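Local coordinates for protein endo-1,4-beta-xylanase 1 (Hypocrea jecorina, PDB 1XYN) that hydrolyses internal beta-1,4-xylosidic bonds in the main chain of xylan, a plant cell wall hemicellulose, releasing xylooligosaccharides and xylose, at residues T136-V139 with Q140-F143; N144-S148 with L149-L153. All blocks are in the same frame, centred on the assembly; numbering follows the deposited sequence.

Contact 1: residues T136-V139 with Q140-F143; sequences TVTV and QNHF
Val-139 and Phe-143, one helical turn apart, carry the apolar part of this contact. Their side chains run alongside each other in the same direction, CB of Val-139 meeting CE2 of Phe-143 at 3.7 Å. The ring also lies over the carbonyl of Val-139, whose O sits 3.2 Å above the ring plane, nearer the rim than the centre. With CG of Phe-143 beside its own backbone N (chi1 -60°), the phenyl is swung back along the helix onto that turn. Apolar Val-139 suits its buried place, packing on Ile-78 as well. Were the ring cut back to an alanine here, Val-139 would probably lose its aromatic neighbour and a gap would be likely to open beside Met-156 and Gln-159 of strand 155-166.

The backbone bonds begin the helix. Phe-143 N binds Val-139 O at 3.1 Å, and His-142 N adds a weak bond to the same oxygen. Asn-141 N reaches Thr-138 O weakly, at 3.2 Å.

Among the polar side chains, ND2 of Asn-141 crosses beside CB of Thr-138 at 3.7 Å, yet each finds a polar mate elsewhere: ND2 bonds Ser-97, OG1 of Thr-138 bonds Asp-98. His-142 brings the edge of its imidazole to Thr-138 O, with CD2 3.7 Å away, while its ND1 bonds Ser-126.

Thr-138 centres an inverse gamma turn, through which strand 135-137 passes into helix 139-148, the single helix of this GH11 jelly roll.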
loop_
_atom_site.group_PDB
_atom_site.type_symbol
_atom_site.label_atom_id
_atom_site.label_comp_id
_atom_site.label_asym_id
_atom_site.label_seq_id
_atom_site.Cartn_x
_atom_site.Cartn_y
_atom_site.Cartn_z
ATOM N N THR A 136 -19.304 -20.112 12.059
ATOM C CA THR A 136 -19.112 -20.749 10.763
ATOM C C THR A 136 -19.474 -19.699 9.739
ATOM O O THR A 136 -20.402 -18.919 9.951
ATOM C CB THR A 136 -20.065 -21.936 10.556
ATOM O OG1 THR A 136 -19.846 -22.911 11.577
ATOM C CG2 THR A 136 -19.847 -22.573 9.183
ATOM N N VAL A 137 -18.736 -19.679 8.639
ATOM C CA VAL A 137 -18.967 -18.727 7.568
ATOM C C VAL A 137 -19.233 -19.494 6.274
ATOM O O VAL A 137 -18.310 -20.055 5.679
ATOM C CB VAL A 137 -17.733 -17.796 7.372
ATOM C CG1 VAL A 137 -17.919 -16.880 6.166
ATOM C CG2 VAL A 137 -17.503 -16.975 8.608
ATOM N N THR A 138 -20.504 -19.566 5.882
ATOM C CA THR A 138 -20.900 -20.240 4.647
ATOM C C THR A 138 -20.474 -19.313 3.499
ATOM O O THR A 138 -21.237 -18.451 3.058
ATOM C CB THR A 138 -22.437 -20.489 4.611
ATOM O OG1 THR A 138 -22.849 -21.116 5.831
ATOM C CG2 THR A 138 -22.805 -21.405 3.470
ATOM N N VAL A 139 -19.237 -19.477 3.040
ATOM C CA VAL A 139 -18.684 -18.642 1.979
ATOM C C VAL A 139 -19.473 -18.518 0.673
ATOM O O VAL A 139 -19.409 -17.473 0.016
ATOM C CB VAL A 139 -17.214 -19.023 1.667
ATOM C CG1 VAL A 139 -16.323 -18.666 2.845
ATOM C CG2 VAL A 139 -17.102 -20.498 1.359
ATOM N N GLN A 140 -20.212 -19.559 0.291
ATOM C CA GLN A 140 -20.991 -19.509 -0.952
ATOM C C GLN A 140 -22.071 -18.437 -0.909
ATOM O O GLN A 140 -22.318 -17.772 -1.906
ATOM C CB GLN A 140 -21.627 -20.858 -1.290
ATOM C CG GLN A 140 -20.820 -21.708 -2.262
ATOM C CD GLN A 140 -20.515 -21.021 -3.587
ATOM O OE1 GLN A 140 -21.402 -20.777 -4.400
ATOM N NE2 GLN A 140 -19.239 -20.745 -3.823
ATOM N N ASN A 141 -22.709 -18.268 0.244
ATOM C CA ASN A 141 -23.741 -17.250 0.391
ATOM C C ASN A 141 -23.187 -15.862 0.056
ATOM O O ASN A 141 -23.897 -15.021 -0.496
ATOM C CB ASN A 141 -24.308 -17.265 1.811
ATOM C CG ASN A 141 -25.121 -18.529 2.110
ATOM O OD1 ASN A 141 -25.430 -19.317 1.212
ATOM N ND2 ASN A 141 -25.480 -18.714 3.373
ATOM N N HIS A 142 -21.920 -15.631 0.382
ATOM C CA HIS A 142 -21.284 -14.354 0.093
ATOM C C HIS A 142 -20.909 -14.260 -1.371
ATOM O O HIS A 142 -21.100 -13.222 -1.988
ATOM C CB HIS A 142 -20.068 -14.131 0.990
ATOM C CG HIS A 142 -20.426 -13.968 2.432
ATOM N ND1 HIS A 142 -20.788 -12.755 2.974
ATOM C CD2 HIS A 142 -20.574 -14.879 3.425
ATOM C CE1 HIS A 142 -21.148 -12.923 4.233
ATOM N NE2 HIS A 142 -21.028 -14.203 4.530
ATOM N N PHE A 143 -20.421 -15.352 -1.942
ATOM C CA PHE A 143 -20.051 -15.350 -3.351
ATOM C C PHE A 143 -21.297 -15.162 -4.236
ATOM O O PHE A 143 -21.233 -14.504 -5.280
ATOM C CB PHE A 143 -19.337 -16.656 -3.714
ATOM C CG PHE A 143 -18.069 -16.902 -2.936
ATOM C CD1 PHE A 143 -17.276 -15.840 -2.506
ATOM C CD2 PHE A 143 -17.662 -18.200 -2.646
ATOM C CE1 PHE A 143 -16.101 -16.065 -1.801
ATOM C CE2 PHE A 143 -16.485 -18.434 -1.942
ATOM C CZ PHE A 143 -15.705 -17.365 -1.520
#

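Contact 2: residues N144-S148 with L149-L153; sequences NAWAS and LGLHL
Trp-146 and Leu-151 form the tight side of this helix end, their side chains crossing with CB of Trp-146 3.7 Å from CB of Leu-151. Setting CG of Trp-146 beside its backbone N (chi1 -70°) carries the indole toward the sheet, onto Ile-78 and Ile-104. CD1 of Leu-153 comes to the edge of the indole at CE3, in looser contact at 4.2 Å. A large flat residue suits this buried place: it also meets Tyr-76, and its one polar atom, NE1, is satisfied by Ser-126. Branched Leu-151 continues the apolar surface onto Ile-104 and Tyr-124.

The backbone closes as a Schellman motif. Leu-151 N reaches back to Trp-146 O at 2.7 Å, and Gly-150 N binds Ala-147 O at 3.0 Å. Trp-146 O is gripped twice, since Leu-149 N approaches it from the opposite face of the carbonyl plane. Gly-150 holds the C-prime position with positive phi (90°); there a CB would press on the carbonyl oxygen of Leu-149, so the residue without a side chain fits.

Toward solvent the contact thins out. Exposed Ala-147 brings its backbone to the loop while its methyl points away. Ser-148, also exposed, turns OG to the position between its backbone N and carbonyl carbon (chi1 70°), from which it donates to Ala-145 O at 2.9 Å, above the carbonyl plane. The same oxygen takes a weak bond from Leu-149 N and lies 3.4 Å from CG of Leu-149, whose partly exposed side chain leans on Ile-104 and Lys-92.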
loop_
_atom_site.group_PDB
_atom_site.type_symbol
_atom_site.label_atom_id
_atom_site.label_comp_id
_atom_site.label_asym_id
_atom_site.label_seq_id
_atom_site.Cartn_x
_atom_site.Cartn_y
_atom_site.Cartn_z
ATOM N N ASN A 144 -22.419 -15.753 -3.825
ATOM C CA ASN A 144 -23.670 -15.631 -4.571
ATOM C C ASN A 144 -24.166 -14.187 -4.494
ATOM O O ASN A 144 -24.461 -13.573 -5.518
ATOM C CB ASN A 144 -24.745 -16.584 -4.021
ATOM C CG ASN A 144 -24.489 -18.049 -4.383
ATOM O OD1 ASN A 144 -23.571 -18.370 -5.135
ATOM N ND2 ASN A 144 -25.308 -18.935 -3.847
ATOM N N ALA A 145 -24.206 -13.644 -3.277
ATOM C CA ALA A 145 -24.647 -12.268 -3.042
ATOM C C ALA A 145 -23.763 -11.267 -3.785
ATOM O O ALA A 145 -24.251 -10.283 -4.345
ATOM C CB ALA A 145 -24.644 -11.969 -1.572
ATOM N N TRP A 146 -22.463 -11.536 -3.808
ATOM C CA TRP A 146 -21.523 -10.668 -4.491
ATOM C C TRP A 146 -21.792 -10.683 -5.992
ATOM O O TRP A 146 -21.903 -9.632 -6.622
ATOM C CB TRP A 146 -20.077 -11.094 -4.190
ATOM C CG TRP A 146 -19.625 -10.828 -2.757
ATOM C CD1 TRP A 146 -20.269 -10.066 -1.806
ATOM C CD2 TRP A 146 -18.432 -11.320 -2.128
ATOM N NE1 TRP A 146 -19.544 -10.059 -0.636
ATOM C CE2 TRP A 146 -18.415 -10.817 -0.803
ATOM C CE3 TRP A 146 -17.378 -12.136 -2.553
ATOM C CZ2 TRP A 146 -17.384 -11.104 0.095
ATOM C CZ3 TRP A 146 -16.356 -12.419 -1.659
ATOM C CH2 TRP A 146 -16.369 -11.903 -0.350
ATOM N N ALA A 147 -21.941 -11.881 -6.551
ATOM C CA ALA A 147 -22.201 -12.046 -7.977
ATOM C C ALA A 147 -23.493 -11.360 -8.406
ATOM O O ALA A 147 -23.521 -10.695 -9.442
ATOM C CB ALA A 147 -22.252 -13.528 -8.334
ATOM N N SER A 148 -24.538 -11.485 -7.583
ATOM C CA SER A 148 -25.842 -10.890 -7.886
ATOM C C SER A 148 -25.841 -9.364 -7.909
ATOM O O SER A 148 -26.711 -8.750 -8.529
ATOM C CB SER A 148 -26.923 -11.405 -6.924
ATOM O OG SER A 148 -26.752 -10.917 -5.609
ATOM N N LEU A 149 -24.862 -8.760 -7.237
ATOM C CA LEU A 149 -24.730 -7.309 -7.192
ATOM C C LEU A 149 -23.680 -6.819 -8.186
ATOM O O LEU A 149 -23.321 -5.639 -8.188
ATOM C CB LEU A 149 -24.361 -6.858 -5.781
ATOM C CG LEU A 149 -25.423 -7.121 -4.707
ATOM C CD1 LEU A 149 -24.851 -6.884 -3.308
ATOM C CD2 LEU A 149 -26.632 -6.237 -4.955
ATOM N N GLY A 150 -23.197 -7.726 -9.032
ATOM C CA GLY A 150 -22.192 -7.359 -10.020
ATOM C C GLY A 150 -20.743 -7.501 -9.569
ATOM O O GLY A 150 -19.822 -7.085 -10.273
ATOM N N LEU A 151 -20.541 -8.049 -8.375
ATOM C CA LEU A 151 -19.198 -8.260 -7.846
ATOM C C LEU A 151 -18.735 -9.627 -8.357
ATOM O O LEU A 151 -18.969 -10.669 -7.739
ATOM C CB LEU A 151 -19.199 -8.169 -6.309
ATOM C CG LEU A 151 -19.811 -6.886 -5.719
ATOM C CD1 LEU A 151 -19.505 -6.785 -4.234
ATOM C CD2 LEU A 151 -19.276 -5.660 -6.441
ATOM N N HIS A 152 -18.093 -9.582 -9.520
ATOM C CA HIS A 152 -17.598 -10.747 -10.250
ATOM C C HIS A 152 -16.230 -11.304 -9.785
ATOM O O HIS A 152 -15.227 -10.581 -9.757
ATOM C CB HIS A 152 -17.549 -10.344 -11.734
ATOM C CG HIS A 152 -17.290 -11.469 -12.680
ATOM N ND1 HIS A 152 -16.213 -11.481 -13.542
ATOM C CD2 HIS A 152 -17.988 -12.602 -12.935
ATOM C CE1 HIS A 152 -16.259 -12.571 -14.287
ATOM N NE2 HIS A 152 -17.329 -13.266 -13.940
ATOM N N LEU A 153 -16.197 -12.601 -9.455
ATOM C CA LEU A 153 -14.967 -13.284 -9.014
ATOM C C LEU A 153 -14.358 -14.147 -10.122
ATOM O O LEU A 153 -15.052 -14.547 -11.061
ATOM C CB LEU A 153 -15.235 -14.181 -7.803
ATOM C CG LEU A 153 -15.494 -13.598 -6.416
ATOM C CD1 LEU A 153 -15.629 -14.725 -5.415
ATOM C CD2 LEU A 153 -14.343 -12.697 -6.015
#

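Contact 1 and contact 2 follow each other along the chain, their centres 12 Å apart, and share helix 139-148: residues 136-143 lead from strand 135-137 into it, and residues 144-153 close it and head for strand 155-166. They touch where CD1 of Phe-143 packs on CD1 of Leu-153 at 3.5 Å, so the loop folds back beside the helix. Strand 135-137 is, within this chain, an outermost strand of the five-stranded sheet, whereas strand 155-166 belongs to the larger curled sheet; the helix therefore links the two. Ser-126 bonds both His-142 and Trp-146, and the Trp-146 side chain lies about 6 Å from that of Tyr-77, a probable substrate-binding residue.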